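Local structure of RagA protein (Porphyromonas gingivalis, 6SLN) at residues 117-120 / 121-124; 260-263 / 264-267; 426-429 / 430-434; 768-771 / 772-775. The protein probably takes up substrates across the bacterial outer membrane as a plug-containing beta-barrel transporter of the TonB-dependent receptor family. One frame throughout, in Å; residues are numbered along the deposited sequence.

Contact 1. Residues 117-120 / 121-124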
loop_
_atom_site.group_PDB
_atom_site.type_symbol
_atom_site.label_atom_id
_atom_site.label_comp_id
_atom_site.label_asym_id
_atom_site.label_seq_id
_atom_site.Cartn_x
_atom_site.Cartn_y
_atom_site.Cartn_z
ATOM N N ASN A 117 18.593 4.319 -22.748
ATOM C CA ASN A 117 19.444 5.310 -22.092
ATOM C C ASN A 117 19.951 6.274 -23.159
ATOM O O ASN A 117 20.987 6.054 -23.782
ATOM C CB ASN A 117 20.562 4.595 -21.340
ATOM C CG ASN A 117 21.633 5.531 -20.851
ATOM O OD1 ASN A 117 22.802 5.170 -20.823
ATOM N ND2 ASN A 117 21.246 6.736 -20.453
ATOM N N ILE A 118 19.202 7.364 -23.361
ATOM C CA ILE A 118 19.435 8.299 -24.466
ATOM C C ILE A 118 20.765 9.032 -24.327
ATOM O O ILE A 118 21.419 9.326 -25.337
ATOM C CB ILE A 118 18.265 9.296 -24.564
ATOM C CG1 ILE A 118 18.532 10.365 -25.629
ATOM C CG2 ILE A 118 18.034 9.954 -23.232
ATOM C CD1 ILE A 118 18.390 9.864 -27.063
ATOM N N MET A 119 21.193 9.347 -23.099
ATOM C CA MET A 119 22.427 10.117 -22.932
ATOM C C MET A 119 23.630 9.359 -23.477
ATOM O O MET A 119 24.605 9.977 -23.941
ATOM C CB MET A 119 22.633 10.476 -21.456
ATOM C CG MET A 119 21.780 11.674 -20.981
ATOM S SD MET A 119 22.046 13.132 -22.019
ATOM C CE MET A 119 20.548 13.215 -22.976
ATOM N N ASP A 120 23.558 8.022 -23.455
ATOM C CA ASP A 120 24.608 7.195 -24.025
ATOM C C ASP A 120 24.904 7.576 -25.471
ATOM O O ASP A 120 26.057 7.484 -25.915
ATOM C CB ASP A 120 24.208 5.723 -23.927
ATOM C CG ASP A 120 25.294 4.798 -24.409
ATOM O OD1 ASP A 120 26.222 4.507 -23.616
ATOM O OD2 ASP A 120 25.221 4.377 -25.583
ATOM N N ALA A 121 23.887 8.031 -26.207
ATOM C CA ALA A 121 24.061 8.403 -27.609
ATOM C C ALA A 121 24.827 9.709 -27.791
ATOM O O ALA A 121 25.135 10.064 -28.934
ATOM C CB ALA A 121 22.694 8.509 -28.293
ATOM N N LEU A 122 25.124 10.436 -26.709
ATOM C CA LEU A 122 25.893 11.667 -26.793
ATOM C C LEU A 122 27.318 11.499 -26.301
ATOM O O LEU A 122 28.098 12.446 -26.376
ATOM C CB LEU A 122 25.166 12.800 -26.049
ATOM C CG LEU A 122 24.000 13.201 -26.959
ATOM C CD1 LEU A 122 22.660 12.704 -26.434
ATOM C CD2 LEU A 122 23.971 14.706 -27.313
ATOM N N GLN A 123 27.674 10.317 -25.814
ATOM C CA GLN A 123 29.071 10.022 -25.538
ATOM C C GLN A 123 29.905 10.247 -26.782
ATOM O O GLN A 123 29.652 9.639 -27.826
ATOM C CB GLN A 123 29.223 8.591 -25.058
ATOM C CG GLN A 123 30.483 8.382 -24.291
ATOM C CD GLN A 123 30.758 6.929 -24.030
ATOM O OE1 GLN A 123 30.647 6.099 -24.931
ATOM N NE2 GLN A 123 31.111 6.604 -22.790
ATOM N N GLY A 124 30.877 11.150 -26.678
ATOM C CA GLY A 124 31.740 11.487 -27.788
ATOM C C GLY A 124 31.209 12.523 -28.751
ATOM O O GLY A 124 31.889 12.815 -29.741
#
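M119 and L122 meet with their side-chain ends, CE of M119 standing 4.1 Å from CD1 of L122, and the two chains run past each other at a slant. Both set out alike, with CG beside the backbone N and opposite the carbonyl carbon (chi1 -79° in M119). The methionine then bends at chi2 and again at chi3, which leaves its terminal methyl, rather than its sulfur, as the side-chain atom nearest the leucine. The same CD1 of L122 also lies 3.8 Å from I118 O, so this branch rests on both the methionine and the backbone one turn back. Under these side chains the chain winds as a short 3-10 turn in the TonB-dependent receptor plug: A121 N, L122 N and Q123 N bond in turn to the carbonyls of I118, M119 and D120, three residues back each time, and the last of them, Q123 N to D120 O, is the longest at 3.3 Å. M183 of strand 180-186 covers the apolar pair, touching both M119 and L122. In D120 the first torsion (chi1 -176°) puts CG beside the carbonyl carbon and so near the next peptide, 4.0 Å from A121 N; from there OD2 forms a salt bridge with R959 of barrel strand 951-964. Q123 has its CB 3.5 Å from D120 O, and beyond CG the chain runs extended; OE1 accepts from K930 of strand 921-937, while NE2 donates to V131 O.

Contact 2. Residues 260-263 / 264-267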
loop_
_atom_site.group_PDB
_atom_site.type_symbol
_atom_site.label_atom_id
_atom_site.label_comp_id
_atom_site.label_asym_id
_atom_site.label_seq_id
_atom_site.Cartn_x
_atom_site.Cartn_y
_atom_site.Cartn_z
ATOM N N THR A 260 44.370 -36.495 -2.283
ATOM C CA THR A 260 44.578 -36.780 -3.694
ATOM C C THR A 260 43.409 -36.214 -4.487
ATOM O O THR A 260 42.402 -35.787 -3.928
ATOM C CB THR A 260 44.713 -38.285 -3.957
ATOM O OG1 THR A 260 43.416 -38.893 -3.887
ATOM C CG2 THR A 260 45.650 -38.932 -2.950
ATOM N N VAL A 261 43.552 -36.222 -5.810
ATOM C CA VAL A 261 42.507 -35.704 -6.685
ATOM C C VAL A 261 41.292 -36.638 -6.697
ATOM O O VAL A 261 40.136 -36.176 -6.709
ATOM C CB VAL A 261 43.084 -35.464 -8.093
ATOM C CG1 VAL A 261 42.002 -35.222 -9.107
ATOM C CG2 VAL A 261 44.003 -34.280 -8.063
ATOM N N GLN A 262 41.522 -37.961 -6.665
ATOM C CA GLN A 262 40.386 -38.876 -6.624
ATOM C C GLN A 262 39.583 -38.713 -5.338
ATOM O O GLN A 262 38.345 -38.718 -5.367
ATOM C CB GLN A 262 40.843 -40.327 -6.771
ATOM C CG GLN A 262 39.662 -41.324 -6.897
ATOM C CD GLN A 262 38.807 -41.084 -8.148
ATOM O OE1 GLN A 262 39.182 -41.479 -9.257
ATOM N NE2 GLN A 262 37.650 -40.435 -7.969
ATOM N N LYS A 263 40.263 -38.578 -4.199
ATOM C CA LYS A 263 39.544 -38.470 -2.936
ATOM C C LYS A 263 38.670 -37.220 -2.898
ATOM O O LYS A 263 37.551 -37.257 -2.382
ATOM C CB LYS A 263 40.528 -38.485 -1.770
ATOM C CG LYS A 263 41.102 -39.851 -1.500
ATOM C CD LYS A 263 42.023 -39.862 -0.286
ATOM C CE LYS A 263 42.386 -41.299 0.086
ATOM N NZ LYS A 263 42.363 -41.548 1.551
ATOM N N VAL A 264 39.152 -36.107 -3.454
ATOM C CA VAL A 264 38.332 -34.903 -3.495
ATOM C C VAL A 264 37.126 -35.119 -4.399
ATOM O O VAL A 264 36.005 -34.707 -4.070
ATOM C CB VAL A 264 39.185 -33.699 -3.935
ATOM C CG1 VAL A 264 38.332 -32.500 -4.265
ATOM C CG2 VAL A 264 40.124 -33.359 -2.843
ATOM N N LYS A 265 37.326 -35.801 -5.536
ATOM C CA LYS A 265 36.205 -36.094 -6.428
ATOM C C LYS A 265 35.183 -36.989 -5.746
ATOM O O LYS A 265 33.974 -36.741 -5.841
ATOM C CB LYS A 265 36.693 -36.744 -7.717
ATOM C CG LYS A 265 37.595 -35.888 -8.569
ATOM C CD LYS A 265 38.225 -36.706 -9.653
ATOM C CE LYS A 265 38.524 -35.890 -10.884
ATOM N NZ LYS A 265 39.429 -36.685 -11.771
ATOM N N ASP A 266 35.647 -38.028 -5.046
ATOM C CA ASP A 266 34.721 -38.873 -4.301
ATOM C C ASP A 266 33.900 -38.029 -3.336
ATOM O O ASP A 266 32.666 -38.103 -3.321
ATOM C CB ASP A 266 35.475 -39.978 -3.561
ATOM C CG ASP A 266 36.068 -41.021 -4.502
ATOM O OD1 ASP A 266 35.550 -41.191 -5.625
ATOM O OD2 ASP A 266 37.061 -41.678 -4.126
ATOM N N MET A 267 34.568 -37.157 -2.577
ATOM C CA MET A 267 33.876 -36.383 -1.552
ATOM C C MET A 267 32.874 -35.406 -2.167
ATOM O O MET A 267 31.727 -35.307 -1.699
ATOM C CB MET A 267 34.899 -35.662 -0.678
ATOM C CG MET A 267 34.287 -34.688 0.316
ATOM S SD MET A 267 35.535 -33.678 1.143
ATOM C CE MET A 267 35.937 -32.495 -0.139
#
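Q262 and D266, four residues apart, lay their flat ends almost parallel: amide and carboxylate planes differ by 19°. NE2 of Q262 donates to OD1 of D266 at 3.2 Å, but with an N-H...O angle of only 125° the bond is weak, and both residues are exposed. The glutamine gets there by sending CG out anti to its backbone N and then folding at chi2 (63°), which brings the amide back over the following turn. There it also crosses K265 at about a right angle, NE2 lying 3.8 Å from CB of K265. On the neighbouring flank V261 and K265 cross at a slant, here through apolar contact. K265 is stretched out beyond CG and passes over the valine, so that CE and NZ each come to 4.0 Å from CG1 of V261; the aliphatic stem does much of the touching. L246 of helix 242-252 packs on V261, V264 and K265, while the side chain of M267 reaches the backbone of another protein chain. Beneath the side chains the backbone bonds are those of an alpha-helix, each N-H bonded to the carbonyl four residues earlier; D266 N to Q262 O is the shortest of them at 2.8 Å. The first turn is closed at its start by T260, whose OG1 accepts from K263 N at 3.2 Å in a nearly straight bond. A threonine side chain bonded to the third N-H beyond it is the classic N-cap, and this one begins helix 261-276.

Contact 3. Residues 426-429 / 430-434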
loop_
_atom_site.group_PDB
_atom_site.type_symbol
_atom_site.label_atom_id
_atom_site.label_comp_id
_atom_site.label_asym_id
_atom_site.label_seq_id
_atom_site.Cartn_x
_atom_site.Cartn_y
_atom_site.Cartn_z
ATOM N N GLU A 426 19.456 -18.906 -12.462
ATOM C CA GLU A 426 18.769 -17.648 -12.743
ATOM C C GLU A 426 17.366 -17.882 -13.275
ATOM O O GLU A 426 16.400 -17.385 -12.670
ATOM C CB GLU A 426 19.601 -16.781 -13.695
ATOM C CG GLU A 426 20.991 -16.392 -13.189
ATOM C CD GLU A 426 20.980 -15.612 -11.887
ATOM O OE1 GLU A 426 20.006 -14.889 -11.624
ATOM O OE2 GLU A 426 21.965 -15.714 -11.128
ATOM N N PRO A 427 17.170 -18.631 -14.357
ATOM C CA PRO A 427 15.798 -18.761 -14.873
ATOM C C PRO A 427 14.857 -19.346 -13.849
ATOM O O PRO A 427 13.706 -18.906 -13.742
ATOM C CB PRO A 427 15.969 -19.672 -16.088
ATOM C CG PRO A 427 17.443 -19.640 -16.391
ATOM C CD PRO A 427 18.104 -19.510 -15.072
ATOM N N TYR A 428 15.328 -20.300 -13.050
ATOM C CA TYR A 428 14.436 -20.867 -12.052
ATOM C C TYR A 428 14.182 -19.878 -10.932
ATOM O O TYR A 428 13.052 -19.763 -10.441
ATOM C CB TYR A 428 15.004 -22.157 -11.481
ATOM C CG TYR A 428 14.035 -22.811 -10.537
ATOM C CD1 TYR A 428 13.007 -23.621 -11.022
ATOM C CD2 TYR A 428 14.123 -22.599 -9.169
ATOM C CE1 TYR A 428 12.123 -24.213 -10.169
ATOM C CE2 TYR A 428 13.230 -23.182 -8.304
ATOM C CZ TYR A 428 12.227 -23.977 -8.805
ATOM O OH TYR A 428 11.349 -24.563 -7.919
ATOM N N PHE A 429 15.230 -19.163 -10.511
ATOM C CA PHE A 429 15.059 -18.171 -9.466
ATOM C C PHE A 429 14.017 -17.141 -9.876
ATOM O O PHE A 429 13.125 -16.808 -9.092
ATOM C CB PHE A 429 16.398 -17.502 -9.145
ATOM C CG PHE A 429 16.339 -16.611 -7.961
ATOM C CD1 PHE A 429 16.261 -17.148 -6.687
ATOM C CD2 PHE A 429 16.308 -15.236 -8.119
ATOM C CE1 PHE A 429 16.158 -16.320 -5.576
ATOM C CE2 PHE A 429 16.222 -14.400 -7.011
ATOM C CZ PHE A 429 16.146 -14.947 -5.739
ATOM N N ALA A 430 14.082 -16.666 -11.120
ATOM C CA ALA A 430 13.158 -15.629 -11.565
ATOM C C ALA A 430 11.717 -16.114 -11.545
ATOM O O ALA A 430 10.788 -15.304 -11.437
ATOM C CB ALA A 430 13.541 -15.145 -12.966
ATOM N N LYS A 431 11.516 -17.424 -11.664
ATOM C CA LYS A 431 10.172 -17.987 -11.689
ATOM C C LYS A 431 9.580 -18.030 -10.288
ATOM O O LYS A 431 8.388 -17.771 -10.105
ATOM C CB LYS A 431 10.220 -19.383 -12.315
ATOM C CG LYS A 431 9.130 -19.688 -13.299
ATOM C CD LYS A 431 9.244 -21.124 -13.761
ATOM C CE LYS A 431 10.573 -21.362 -14.481
ATOM N NZ LYS A 431 10.645 -22.704 -15.139
ATOM N N MET A 432 10.403 -18.348 -9.290
ATOM C CA MET A 432 10.010 -18.245 -7.894
ATOM C C MET A 432 10.016 -16.810 -7.387
ATOM O O MET A 432 9.558 -16.556 -6.269
ATOM C CB MET A 432 10.946 -19.102 -7.042
ATOM C CG MET A 432 11.092 -20.522 -7.550
ATOM S SD MET A 432 9.579 -21.521 -7.333
ATOM C CE MET A 432 9.006 -21.631 -9.020
ATOM N N ARG A 433 10.518 -15.869 -8.183
ATOM C CA ARG A 433 10.612 -14.459 -7.803
ATOM C C ARG A 433 10.116 -13.570 -8.940
ATOM O O ARG A 433 10.867 -12.768 -9.509
ATOM C CB ARG A 433 12.050 -14.110 -7.426
ATOM C CG ARG A 433 12.266 -13.944 -5.952
ATOM C CD ARG A 433 12.003 -15.207 -5.184
ATOM N NE ARG A 433 12.801 -15.246 -3.973
ATOM C CZ ARG A 433 12.764 -16.250 -3.109
ATOM N NH1 ARG A 433 11.957 -17.283 -3.327
ATOM N NH2 ARG A 433 13.519 -16.207 -2.018
ATOM N N PRO A 434 8.853 -13.710 -9.318
ATOM C CA PRO A 434 8.283 -12.794 -10.313
ATOM C C PRO A 434 8.279 -11.364 -9.805
ATOM O O PRO A 434 8.201 -11.106 -8.600
ATOM C CB PRO A 434 6.852 -13.308 -10.492
ATOM C CG PRO A 434 6.548 -13.957 -9.174
ATOM C CD PRO A 434 7.843 -14.630 -8.778
#
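Y428 and M432 form a Met-aromatic contact. SD of M432 lies 4.6 Å from the centroid of the Y428 ring, 42° off the ring normal, so the sulfur is neither squarely over the ring nor level with it. CG of M432 supplies the nearer apolar touch, 3.5 Å from CE2 of Y428. Bends at chi2 and chi3 turn the thioether across the tyrosine, and SD ends up beside the phenol oxygen, which is itself hydrogen-bonded to N479.

The second side-chain pair is F429 with R433. CB of R433 sits over one face of the phenylalanine, displaced to the rim, and NE comes to 3.8 Å from CZ of F429. Ring and guanidinium are inclined by 47°, too far apart in tilt for a parallel stack. The arginine's charge is answered by D482, whose OD2 makes a salt bridge with NH1.

The backbone bonds are uneven. A430 N meets E426 O at 2.9 Å, and M432 N reaches Y428 O at 3.2 Å. K431 N, by contrast, has two weak bonds, to P427 O and to Y428 O.

Helix 426-432, weakly bonded in its last turn, leads into strand 435-450, with R433 and P434 packed on R475 and K474 of strand 456-475, and M432 backbone-bonded to M476.

Contact 4. Residues 768-771 / 772-775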
loop_
_atom_site.group_PDB
_atom_site.type_symbol
_atom_site.label_atom_id
_atom_site.label_comp_id
_atom_site.label_asym_id
_atom_site.label_seq_id
_atom_site.Cartn_x
_atom_site.Cartn_y
_atom_site.Cartn_z
ATOM N N LYS A 768 40.419 23.284 -1.066
ATOM C CA LYS A 768 40.145 23.413 0.357
ATOM C C LYS A 768 39.223 22.273 0.734
ATOM O O LYS A 768 38.358 21.884 -0.061
ATOM C CB LYS A 768 39.496 24.764 0.700
ATOM C CG LYS A 768 39.469 25.094 2.184
ATOM C CD LYS A 768 38.688 26.392 2.508
ATOM C CE LYS A 768 39.187 27.592 1.730
ATOM N NZ LYS A 768 38.277 27.891 0.580
ATOM N N LEU A 769 39.389 21.756 1.957
ATOM C CA LEU A 769 38.619 20.593 2.384
ATOM C C LEU A 769 37.840 20.962 3.633
ATOM O O LEU A 769 37.073 21.913 3.604
ATOM C CB LEU A 769 39.500 19.381 2.542
ATOM C CG LEU A 769 40.000 18.808 1.226
ATOM C CD1 LEU A 769 41.191 17.871 1.425
ATOM C CD2 LEU A 769 38.837 18.134 0.541
ATOM N N PHE A 770 37.965 20.193 4.704
ATOM C CA PHE A 770 37.181 20.383 5.911
ATOM C C PHE A 770 38.099 20.201 7.115
ATOM O O PHE A 770 39.118 19.506 7.035
ATOM C CB PHE A 770 35.999 19.398 5.975
ATOM C CG PHE A 770 36.274 18.030 5.371
ATOM C CD1 PHE A 770 36.205 17.830 4.000
ATOM C CD2 PHE A 770 36.565 16.942 6.184
ATOM C CE1 PHE A 770 36.431 16.577 3.443
ATOM C CE2 PHE A 770 36.786 15.691 5.632
ATOM C CZ PHE A 770 36.720 15.509 4.257
ATOM N N PHE A 771 37.741 20.838 8.233
ATOM C CA PHE A 771 38.441 20.672 9.505
ATOM C C PHE A 771 39.889 21.136 9.445
ATOM O O PHE A 771 40.725 20.687 10.246
ATOM C CB PHE A 771 38.385 19.211 9.983
ATOM C CG PHE A 771 36.997 18.603 9.951
ATOM C CD1 PHE A 771 35.864 19.400 10.118
ATOM C CD2 PHE A 771 36.824 17.242 9.762
ATOM C CE1 PHE A 771 34.581 18.849 10.085
ATOM C CE2 PHE A 771 35.545 16.687 9.732
ATOM C CZ PHE A 771 34.419 17.499 9.892
ATOM N N GLY A 772 40.223 22.019 8.510
ATOM C CA GLY A 772 41.627 22.353 8.337
ATOM C C GLY A 772 42.468 21.280 7.678
ATOM O O GLY A 772 43.695 21.415 7.645
ATOM N N LEU A 773 41.853 20.224 7.142
ATOM C CA LEU A 773 42.614 19.121 6.555
ATOM C C LEU A 773 43.280 19.550 5.262
ATOM O O LEU A 773 42.646 20.142 4.385
ATOM C CB LEU A 773 41.720 17.914 6.276
ATOM C CG LEU A 773 41.198 17.266 7.556
ATOM C CD1 LEU A 773 40.076 16.220 7.313
ATOM C CD2 LEU A 773 42.394 16.693 8.293
ATOM N N ASN A 774 44.571 19.254 5.153
ATOM C CA ASN A 774 45.221 19.349 3.859
ATOM C C ASN A 774 44.775 18.209 2.937
ATOM O O ASN A 774 44.745 18.369 1.712
ATOM C CB ASN A 774 46.726 19.368 4.085
ATOM C CG ASN A 774 47.503 19.102 2.842
ATOM O OD1 ASN A 774 48.106 18.034 2.700
ATOM N ND2 ASN A 774 47.513 20.071 1.926
ATOM N N LYS A 775 44.360 17.076 3.502
ATOM C CA LYS A 775 44.030 15.926 2.679
ATOM C C LYS A 775 43.129 14.960 3.443
ATOM O O LYS A 775 43.181 14.870 4.677
ATOM C CB LYS A 775 45.307 15.213 2.205
ATOM C CG LYS A 775 46.039 14.452 3.297
ATOM C CD LYS A 775 47.153 13.602 2.720
ATOM C CE LYS A 775 47.547 12.478 3.674
ATOM N NZ LYS A 775 48.283 12.994 4.866
HETATM O O HOH W 1 40.827 22.357 4.074
#
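L773 packs against both F770 and F771. CD1 lies 3.7 Å from CE2 of F770, in an oblique approach to that ring, and CG is 4.2 Å from CB of F771, with the leucine and F771 side by side and pointing the same way. The two aromatics also meet: CB of F770 stands over the centre of the F771 ring. F770 is buried against I712 and P715 of strand 696-715. What brings L773 back onto these rings is a type I' beta turn from F770 to L773, closed by the bond from L773 N to F770 O (2.8 Å). F771 and G772 occupy its two corners, both with positive phi; at G772 a side chain would be jammed against the preceding carbonyl O, which calls for glycine. At the crown F771 and G772 are exposed, although F771, like the buried L773, touches an apolar side chain of another protein chain. Farther down, a water joins the two arms of the loop, accepting from L769 N at 2.6 Å and donating to L773 O at 2.9 Å. Beyond it CD1 of L769 is 3.6 Å from N774 O and about as close to CA of K775.

How the contacts relate
The four contacts follow one another along the chain and none touches another. Contact 1 lies deepest, its centre about 9 Å from that of the chain; contact 2 is farthest out, at about 47 Å. Contact 3 is about equally far from both, with nearest atoms about 22 Å from contact 1 and about 23 Å from contact 2. Contact 4, about 27 Å from contact 1 by nearest atoms, is about 47 Å from contact 2. Contacts 2 and 4 both reach another protein chain. The bound phosphatidylethanolamine is lined by residues of none of the contacts; contact 3 comes nearest in sequence, its helix preceding strand 435-450, which carries A448.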